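Local structure of 14 kDa fatty acid-binding protein (Schistosoma mansoni, 1VYF) at residues S92-T97 against I107-D112. The protein binds long-chain fatty acids such as oleic and arachidonic acid inside a beta-barrel and may take part in their transport. Sequence-based numbering, arbitrary orientation.
Sequences SKLTQT and IVREVD
Gln96 and Arg109 meet through their polar ends on the ligand side of an antiparallel beta hairpin, formed by neighbouring strands 93-99 and 104-112 of the fatty acid-binding protein barrel. Arg109 NH1 donates to Gln96 OE1 at 2.9 Å, in the carbonyl plane of the amide and close to the guanidinium plane, although the two flat groups are turned 45° apart. An extended Gln96 side chain, with CG anti to the backbone N (chi1 179°), carries the amide out to the guanidinium edge. A water bridges the same pair, donating to OE1 and accepting from Arg109 NH2. Ile107 CG2 lies against one face of the guanidinium, its methyl 3.6 Å off the plane and displaced from the centre of the group. The edge bond and the face contact probably restrain the group's rotation; its NH2 is hydrogen-bonded to O1 of the bound oleic acid, and Arg109 is an experimentally established ligand-binding residue. Leu94 crosses the aliphatic part of the same arginine, CD1 lying 3.8 Å from Arg109 CB, while Phe6 touches both side chains.

Backbone bonds pair Leu94 with Arg109 and Gln96 with Ile107 in both directions, and Val111 N adds one to Ser92 O. On the outer face, Thr95 and Val108 stand side by side, methyl CG2 of Thr95 3.9 Å from Val108 CG2, while Thr95 OG1 is hydrogen-bonded to Asn89. The extended Lys93 chain also passes the Glu110 carboxylate, but Glu110 is modelled in two conformers, and in the one given the long salt bridge to Lys93 NZ is doubtful. Firmer is the slant of the lysine over Val108, which brings Lys93 CE to 3.5 Å from Val108 CG1.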
ATOM      1  N   SER A  92      12.925  -8.284  -1.290  1.00 36.36           N
ATOM      2  CA  SER A  92      11.764  -8.426  -2.171  1.00 35.08           C
ATOM      3  C   SER A  92      10.428  -8.346  -1.393  1.00 33.27           C
ATOM      4  O   SER A  92       9.370  -8.514  -1.959  1.00 31.76           O
ATOM      5  CB  SER A  92      11.889  -9.746  -2.932  1.00 34.46           C
ATOM      6  OG  SER A  92      11.739 -10.829  -2.047  1.00 37.22           O
ATOM      7  N   LYS A  93      10.472  -8.052  -0.100  1.00 31.51           N
ATOM      8  CA  LYS A  93       9.261  -7.989   0.699  1.00 30.95           C
ATOM      9  C   LYS A  93       9.342  -6.925   1.795  1.00 31.59           C
ATOM     10  O   LYS A  93      10.316  -6.881   2.548  1.00 31.07           O
ATOM     11  CB  LYS A  93       9.005  -9.351   1.314  1.00 30.72           C
ATOM     12  CG  LYS A  93       7.700  -9.522   2.022  1.00 31.73           C
ATOM     13  CD  LYS A  93       7.580 -11.000   2.413  1.00 34.33           C
ATOM     14  CE  LYS A  93       6.442 -11.286   3.298  1.00 37.16           C
ATOM     15  NZ  LYS A  93       6.551 -12.682   3.748  1.00 40.28           N
ATOM     16  N   LEU A  94       8.310  -6.087   1.899  1.00 31.01           N
ATOM     17  CA  LEU A  94       8.200  -5.145   3.019  1.00 31.85           C
ATOM     18  C   LEU A  94       6.825  -5.181   3.605  1.00 31.21           C
ATOM     19  O   LEU A  94       5.840  -5.532   2.919  1.00 29.94           O
ATOM     20  CB  LEU A  94       8.587  -3.727   2.612  1.00 33.00           C
ATOM     21  CG  LEU A  94       8.025  -3.162   1.349  1.00 34.09           C
ATOM     22  CD1 LEU A  94       6.615  -2.704   1.607  1.00 36.64           C
ATOM     23  CD2 LEU A  94       8.905  -2.015   0.766  1.00 35.33           C
ATOM     24  N   THR A  95       6.741  -4.822   4.878  1.00 29.99           N
ATOM     25  CA  THR A  95       5.487  -4.845   5.596  1.00 29.60           C
ATOM     26  C   THR A  95       5.191  -3.462   6.222  1.00 30.38           C
ATOM     27  O   THR A  95       6.008  -2.948   6.982  1.00 30.25           O
ATOM     28  CB  THR A  95       5.565  -5.916   6.694  1.00 29.87           C
ATOM     29  OG1 THR A  95       5.838  -7.215   6.137  1.00 30.65           O
ATOM     30  CG2 THR A  95       4.264  -6.061   7.401  1.00 29.87           C
ATOM     31  N   GLN A  96       4.041  -2.873   5.895  1.00 29.16           N
ATOM     32  CA  GLN A  96       3.625  -1.579   6.399  1.00 30.07           C
ATOM     33  C   GLN A  96       2.497  -1.757   7.392  1.00 31.21           C
ATOM     34  O   GLN A  96       1.477  -2.396   7.107  1.00 30.33           O
ATOM     35  CB  GLN A  96       3.162  -0.672   5.258  1.00 29.55           C
ATOM     36  CG  GLN A  96       2.673   0.696   5.699  1.00 30.58           C
ATOM     37  CD  GLN A  96       2.297   1.579   4.580  1.00 32.67           C
ATOM     38  OE1 GLN A  96       2.185   1.129   3.443  1.00 32.71           O
ATOM     39  NE2 GLN A  96       2.131   2.873   4.877  1.00 31.49           N
ATOM     40  N   THR A  97       2.675  -1.170   8.573  1.00 30.57           N
ATOM     41  CA  THR A  97       1.666  -1.208   9.595  1.00 31.42           C
ATOM     42  C   THR A  97       1.122   0.212   9.732  1.00 31.67           C
ATOM     43  O   THR A  97       1.892   1.159   9.852  1.00 32.69           O
ATOM     44  CB  THR A  97       2.290  -1.779  10.913  1.00 31.31           C
ATOM     45  OG1 THR A  97       2.711  -3.140  10.688  1.00 34.06           O
ATOM     46  CG2 THR A  97       1.284  -1.917  11.962  1.00 34.17           C
ATOM     47  N   ILE A 107      -0.035  -4.109   5.771  1.00 26.13           N
ATOM     48  CA  ILE A 107       0.080  -4.224   4.294  1.00 26.01           C
ATOM     49  C   ILE A 107       1.419  -4.824   3.916  1.00 25.99           C
ATOM     50  O   ILE A 107       2.481  -4.209   4.067  1.00 26.42           O
ATOM     51  CB  ILE A 107      -0.106  -2.849   3.617  1.00 25.89           C
ATOM     52  CG1 ILE A 107      -1.359  -2.154   4.133  1.00 27.41           C
ATOM     53  CG2 ILE A 107      -0.170  -3.033   2.077  1.00 26.76           C
ATOM     54  CD1 ILE A 107      -1.319  -0.661   4.017  1.00 31.69           C
ATOM     55  N   VAL A 108       1.398  -6.052   3.435  1.00 25.89           N
ATOM     56  CA  VAL A 108       2.593  -6.732   3.004  1.00 26.27           C
ATOM     57  C   VAL A 108       2.647  -6.571   1.465  1.00 25.91           C
ATOM     58  O   VAL A 108       1.636  -6.712   0.790  1.00 26.68           O
ATOM     59  CB  VAL A 108       2.570  -8.231   3.450  1.00 26.41           C
ATOM     60  CG1 VAL A 108       3.809  -8.950   3.049  1.00 28.86           C
ATOM     61  CG2 VAL A 108       2.329  -8.358   4.949  1.00 29.21           C
ATOM     62  N   ARG A 109       3.811  -6.196   0.952  1.00 25.42           N
ATOM     63  CA  ARG A 109       4.080  -6.065  -0.470  1.00 24.85           C
ATOM     64  C   ARG A 109       5.253  -6.947  -0.804  1.00 26.15           C
ATOM     65  O   ARG A 109       6.343  -6.818  -0.219  1.00 27.41           O
ATOM     66  CB  ARG A 109       4.411  -4.632  -0.822  1.00 24.82           C
ATOM     67  CG  ARG A 109       3.299  -3.642  -0.482  1.00 22.42           C
ATOM     68  CD  ARG A 109       3.531  -2.263  -0.986  1.00 23.80           C
ATOM     69  NE  ARG A 109       2.338  -1.444  -0.952  1.00 24.29           N
ATOM     70  CZ  ARG A 109       1.914  -0.717   0.068  1.00 27.89           C
ATOM     71  NH1 ARG A 109       2.589  -0.670   1.199  1.00 28.21           N
ATOM     72  NH2 ARG A 109       0.801  -0.016  -0.063  1.00 29.68           N
ATOM     73  N   GLU A 110       5.046  -7.870  -1.722  1.00 25.66           N
ATOM     74  CA  GLU A 110       6.088  -8.798  -2.071  1.00 25.69           C
ATOM     75  C   GLU A 110       6.209  -8.853  -3.579  1.00 25.54           C
ATOM     76  O   GLU A 110       5.212  -9.019  -4.231  1.00 25.07           O
ATOM     77  CB  GLU A 110       5.731 -10.171  -1.513  0.50 25.25           C
ATOM     78  CG  GLU A 110       6.710 -11.281  -1.882  0.50 27.35           C
ATOM     79  CD  GLU A 110       6.699 -12.459  -0.927  0.50 27.89           C
ATOM     80  OE1 GLU A 110       5.730 -12.618  -0.157  0.50 31.83           O
ATOM     81  OE2 GLU A 110       7.692 -13.219  -0.924  0.50 28.02           O
ATOM     82  N   VAL A 111       7.428  -8.754  -4.095  1.00 25.84           N
ATOM     83  CA  VAL A 111       7.680  -8.732  -5.538  1.00 25.49           C
ATOM     84  C   VAL A 111       8.170 -10.086  -5.953  1.00 26.71           C
ATOM     85  O   VAL A 111       9.094 -10.639  -5.350  1.00 25.54           O
ATOM     86  CB  VAL A 111       8.714  -7.668  -5.947  1.00 26.42           C
ATOM     87  CG1 VAL A 111       9.118  -7.810  -7.411  1.00 26.23           C
ATOM     88  CG2 VAL A 111       8.146  -6.277  -5.703  1.00 27.07           C
ATOM     89  N   ASP A 112       7.522 -10.640  -6.973  1.00 25.95           N
ATOM     90  CA  ASP A 112       7.925 -11.905  -7.578  1.00 27.08           C
ATOM     91  C   ASP A 112       7.874 -11.757  -9.072  1.00 27.48           C
ATOM     92  O   ASP A 112       6.809 -11.851  -9.689  1.00 27.46           O
ATOM     93  CB  ASP A 112       7.001 -13.039  -7.161  1.00 27.68           C
ATOM     94  CG  ASP A 112       7.426 -14.396  -7.768  1.00 29.08           C
ATOM     95  OD1 ASP A 112       6.664 -15.389  -7.659  1.00 29.95           O
ATOM     96  OD2 ASP A 112       8.503 -14.554  -8.348  1.00 29.09           O
TER
HETATM   97  O   HOH W   1       3.643 -13.532   2.261  1.00 61.43           O
HETATM   98  O   HOH W   2      -0.413   2.141   1.686  1.00 43.71           O